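Peptide methionine sulfoxide reductase msrA/msrB (Neisseria meningitidis, PDB 3BQG) probably reduces methionine sulfoxide in proteins and peptides back to methionine through its MsrA domain, working by way of a cysteine sulfenic acid intermediate. Local coordinates at residues I71-F76 against K115-K120. The protein carries 1 engineered substitution. Sequence-based numbering, arbitrary orientation.
Sequences ILQYFF and KREQQK
Glu117 lies over the ring of Phe76, where helix 68-78 packs beside helix 106-117 in the alpha/beta fold of the MsrA domain. Phe76 CA and Glu117 CA, the nearest such pair, are 7.9 Å apart, and the two side chains bridge the distance. The CB of Glu117 heads for the other helix. Glu117 CG, set anti to the backbone N (chi1 -166°), is thereby carried over one face of the Phe76 ring, 3.9 Å from the centroid, as a CH-pi contact. The chain then bends at chi2 (62°). The carboxylate stacks over the CB end of the ring, the two planes 13° apart. Glu117 CD is 3.6 Å from Phe76 CG. The two oxygens then part: Glu117 OE1 meets Phe76 CD2 at 3.6 Å, and Glu117 OE2 meets Phe76 CB at 3.4 Å. Gln73 flanks the carboxylate, but Gln73 NE2 stays too far from Glu117 OE1 for a hydrogen bond. Nearby, Phe76 also touches Leu114 and Leu72 touches Ala113, which extends the packing between the helices. No direct hydrogen bond joins the segments, but one water links them. It lies 2.7 Å from Phe76 O and 2.9 Å from Glu117 OE2.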
ATOM      1  N   ILE A  71      -3.457   8.850  -6.431  1.00 19.50           N
ATOM      2  CA  ILE A  71      -3.106   7.909  -5.365  1.00 19.48           C
ATOM      3  C   ILE A  71      -1.954   7.001  -5.801  1.00 19.03           C
ATOM      4  O   ILE A  71      -1.037   6.731  -5.022  1.00 18.86           O
ATOM      5  CB  ILE A  71      -4.313   7.023  -4.973  1.00 17.48           C
ATOM      6  CG1 ILE A  71      -5.406   7.877  -4.321  1.00 17.26           C
ATOM      7  CG2 ILE A  71      -3.860   5.914  -4.026  1.00 17.13           C
ATOM      8  CD1 ILE A  71      -4.998   8.501  -2.986  1.00 18.41           C
ATOM      9  N   LEU A  72      -2.003   6.530  -7.045  1.00 19.36           N
ATOM     10  CA  LEU A  72      -0.948   5.657  -7.544  1.00 20.12           C
ATOM     11  C   LEU A  72       0.388   6.390  -7.682  1.00 20.26           C
ATOM     12  O   LEU A  72       1.447   5.808  -7.431  1.00 20.60           O
ATOM     13  CB  LEU A  72      -1.359   5.028  -8.878  1.00 18.95           C
ATOM     14  CG  LEU A  72      -2.551   4.064  -8.786  1.00 19.68           C
ATOM     15  CD1 LEU A  72      -2.829   3.447 -10.151  1.00 18.60           C
ATOM     16  CD2 LEU A  72      -2.250   2.967  -7.767  1.00 17.67           C
ATOM     17  N   GLN A  73       0.353   7.661  -8.077  1.00 19.35           N
ATOM     18  CA  GLN A  73       1.594   8.417  -8.204  1.00 18.67           C
ATOM     19  C   GLN A  73       2.257   8.565  -6.833  1.00 19.14           C
ATOM     20  O   GLN A  73       3.473   8.421  -6.711  1.00 20.39           O
ATOM     21  CB  GLN A  73       1.332   9.790  -8.829  1.00 21.77           C
ATOM     22  CG  GLN A  73       0.799   9.710 -10.255  1.00 23.88           C
ATOM     23  CD  GLN A  73       1.718   8.923 -11.181  1.00 24.31           C
ATOM     24  OE1 GLN A  73       1.305   7.945 -11.805  1.00 26.61           O
ATOM     25  NE2 GLN A  73       2.967   9.352 -11.275  1.00 24.59           N
ATOM     26  N   TYR A  74       1.462   8.844  -5.804  1.00 17.46           N
ATOM     27  CA  TYR A  74       1.996   8.968  -4.446  1.00 18.57           C
ATOM     28  C   TYR A  74       2.610   7.630  -4.029  1.00 18.22           C
ATOM     29  O   TYR A  74       3.637   7.585  -3.351  1.00 16.35           O
ATOM     30  CB  TYR A  74       0.879   9.341  -3.462  1.00 20.26           C
ATOM     31  CG  TYR A  74       0.533  10.817  -3.437  1.00 23.27           C
ATOM     32  CD1 TYR A  74       1.452  11.760  -2.970  1.00 25.32           C
ATOM     33  CD2 TYR A  74      -0.723  11.266  -3.843  1.00 24.64           C
ATOM     34  CE1 TYR A  74       1.129  13.114  -2.900  1.00 26.04           C
ATOM     35  CE2 TYR A  74      -1.061  12.622  -3.778  1.00 24.42           C
ATOM     36  CZ  TYR A  74      -0.128  13.536  -3.302  1.00 26.93           C
ATOM     37  OH  TYR A  74      -0.452  14.870  -3.205  1.00 28.41           O
ATOM     38  N   PHE A  75       1.963   6.546  -4.445  1.00 16.93           N
ATOM     39  CA  PHE A  75       2.423   5.191  -4.144  1.00 16.55           C
ATOM     40  C   PHE A  75       3.806   4.977  -4.752  1.00 17.12           C
ATOM     41  O   PHE A  75       4.754   4.621  -4.051  1.00 16.46           O
ATOM     42  CB  PHE A  75       1.434   4.178  -4.733  1.00 17.17           C
ATOM     43  CG  PHE A  75       1.803   2.740  -4.497  1.00 16.82           C
ATOM     44  CD1 PHE A  75       1.833   2.214  -3.209  1.00 16.32           C
ATOM     45  CD2 PHE A  75       2.062   1.895  -5.572  1.00 17.75           C
ATOM     46  CE1 PHE A  75       2.115   0.865  -2.996  1.00 17.10           C
ATOM     47  CE2 PHE A  75       2.347   0.539  -5.370  1.00 18.05           C
ATOM     48  CZ  PHE A  75       2.369   0.025  -4.079  1.00 17.12           C
ATOM     49  N   PHE A  76       3.910   5.210  -6.061  1.00 17.17           N
ATOM     50  CA  PHE A  76       5.162   5.030  -6.796  1.00 19.09           C
ATOM     51  C   PHE A  76       6.310   5.913  -6.322  1.00 19.79           C
ATOM     52  O   PHE A  76       7.474   5.597  -6.559  1.00 19.81           O
ATOM     53  CB  PHE A  76       4.954   5.279  -8.296  1.00 19.43           C
ATOM     54  CG  PHE A  76       4.023   4.304  -8.960  1.00 20.23           C
ATOM     55  CD1 PHE A  76       4.135   2.936  -8.724  1.00 22.44           C
ATOM     56  CD2 PHE A  76       3.033   4.754  -9.826  1.00 20.63           C
ATOM     57  CE1 PHE A  76       3.272   2.027  -9.345  1.00 23.36           C
ATOM     58  CE2 PHE A  76       2.168   3.857 -10.451  1.00 22.24           C
ATOM     59  CZ  PHE A  76       2.287   2.492 -10.208  1.00 20.74           C
ATOM     60  N   LYS A 115       2.254   0.784 -16.757  1.00 15.73           N
ATOM     61  CA  LYS A 115       2.936   0.859 -18.042  1.00 17.97           C
ATOM     62  C   LYS A 115       3.711   2.168 -18.129  1.00 17.44           C
ATOM     63  O   LYS A 115       4.843   2.191 -18.607  1.00 18.25           O
ATOM     64  CB  LYS A 115       1.929   0.767 -19.196  1.00 20.56           C
ATOM     65  CG  LYS A 115       2.572   0.767 -20.577  1.00 24.18           C
ATOM     66  CD  LYS A 115       1.547   0.548 -21.684  1.00 27.15           C
ATOM     67  CE  LYS A 115       2.229   0.369 -23.036  1.00 28.61           C
ATOM     68  NZ  LYS A 115       1.260   0.177 -24.143  1.00 30.83           N
ATOM     69  N   ARG A 116       3.104   3.254 -17.653  1.00 18.41           N
ATOM     70  CA  ARG A 116       3.755   4.560 -17.683  1.00 20.04           C
ATOM     71  C   ARG A 116       4.945   4.614 -16.732  1.00 19.69           C
ATOM     72  O   ARG A 116       5.979   5.194 -17.062  1.00 20.70           O
ATOM     73  CB  ARG A 116       2.758   5.671 -17.328  1.00 22.33           C
ATOM     74  CG  ARG A 116       1.681   5.899 -18.391  1.00 27.05           C
ATOM     75  CD  ARG A 116       0.690   6.987 -17.988  1.00 29.62           C
ATOM     76  NE  ARG A 116      -0.328   7.198 -19.013  1.00 35.22           N
ATOM     77  CZ  ARG A 116      -0.071   7.637 -20.243  1.00 36.96           C
ATOM     78  NH1 ARG A 116       1.175   7.913 -20.602  1.00 38.27           N
ATOM     79  NH2 ARG A 116      -1.058   7.805 -21.117  1.00 37.44           N
ATOM     80  N   GLU A 117       4.797   4.009 -15.554  1.00 19.85           N
ATOM     81  CA  GLU A 117       5.859   3.990 -14.551  1.00 18.58           C
ATOM     82  C   GLU A 117       7.068   3.209 -15.066  1.00 19.00           C
ATOM     83  O   GLU A 117       8.208   3.532 -14.738  1.00 18.41           O
ATOM     84  CB  GLU A 117       5.338   3.354 -13.254  1.00 18.92           C
ATOM     85  CG  GLU A 117       6.217   3.559 -12.015  1.00 19.00           C
ATOM     86  CD  GLU A 117       6.371   5.025 -11.624  1.00 22.43           C
ATOM     87  OE1 GLU A 117       5.590   5.871 -12.116  1.00 21.71           O
ATOM     88  OE2 GLU A 117       7.273   5.333 -10.814  1.00 21.94           O
ATOM     89  N   GLN A 118       6.814   2.182 -15.875  1.00 18.51           N
ATOM     90  CA  GLN A 118       7.887   1.357 -16.429  1.00 18.07           C
ATOM     91  C   GLN A 118       8.853   2.181 -17.281  1.00 18.65           C
ATOM     92  O   GLN A 118      10.009   1.802 -17.458  1.00 16.44           O
ATOM     93  CB  GLN A 118       7.304   0.206 -17.259  1.00 17.80           C
ATOM     94  CG  GLN A 118       8.340  -0.732 -17.900  1.00 16.07           C
ATOM     95  CD  GLN A 118       9.215  -1.455 -16.887  1.00 17.89           C
ATOM     96  OE1 GLN A 118      10.266  -0.949 -16.469  1.00 18.44           O
ATOM     97  NE2 GLN A 118       8.782  -2.641 -16.479  1.00 11.75           N
ATOM     98  N   GLN A 119       8.383   3.311 -17.803  1.00 18.80           N
ATOM     99  CA  GLN A 119       9.252   4.159 -18.608  1.00 21.05           C
ATOM    100  C   GLN A 119      10.328   4.829 -17.758  1.00 19.93           C
ATOM    101  O   GLN A 119      11.299   5.366 -18.288  1.00 21.29           O
ATOM    102  CB  GLN A 119       8.432   5.222 -19.349  1.00 21.20           C
ATOM    103  CG  GLN A 119       7.680   4.660 -20.539  1.00 24.18           C
ATOM    104  CD  GLN A 119       8.612   4.017 -21.549  1.00 26.42           C
ATOM    105  OE1 GLN A 119       9.397   4.698 -22.206  1.00 28.72           O
ATOM    106  NE2 GLN A 119       8.539   2.697 -21.668  1.00 29.26           N
ATOM    107  N   LYS A 120      10.162   4.797 -16.441  1.00 19.29           N
ATOM    108  CA  LYS A 120      11.141   5.413 -15.556  1.00 18.68           C
ATOM    109  C   LYS A 120      12.128   4.387 -15.007  1.00 17.12           C
ATOM    110  O   LYS A 120      13.058   4.746 -14.291  1.00 18.97           O
ATOM    111  CB  LYS A 120      10.440   6.108 -14.386  1.00 18.57           C
ATOM    112  CG  LYS A 120       9.264   6.981 -14.784  1.00 22.63           C
ATOM    113  CD  LYS A 120       8.751   7.802 -13.609  1.00 23.76           C
ATOM    114  CE  LYS A 120       7.569   8.667 -14.035  1.00 28.34           C
ATOM    115  NZ  LYS A 120       7.200   9.660 -12.985  1.00 30.08           N
TER
HETATM  116  O   HOH W   1       8.422   3.958  -8.510  1.00 17.84           O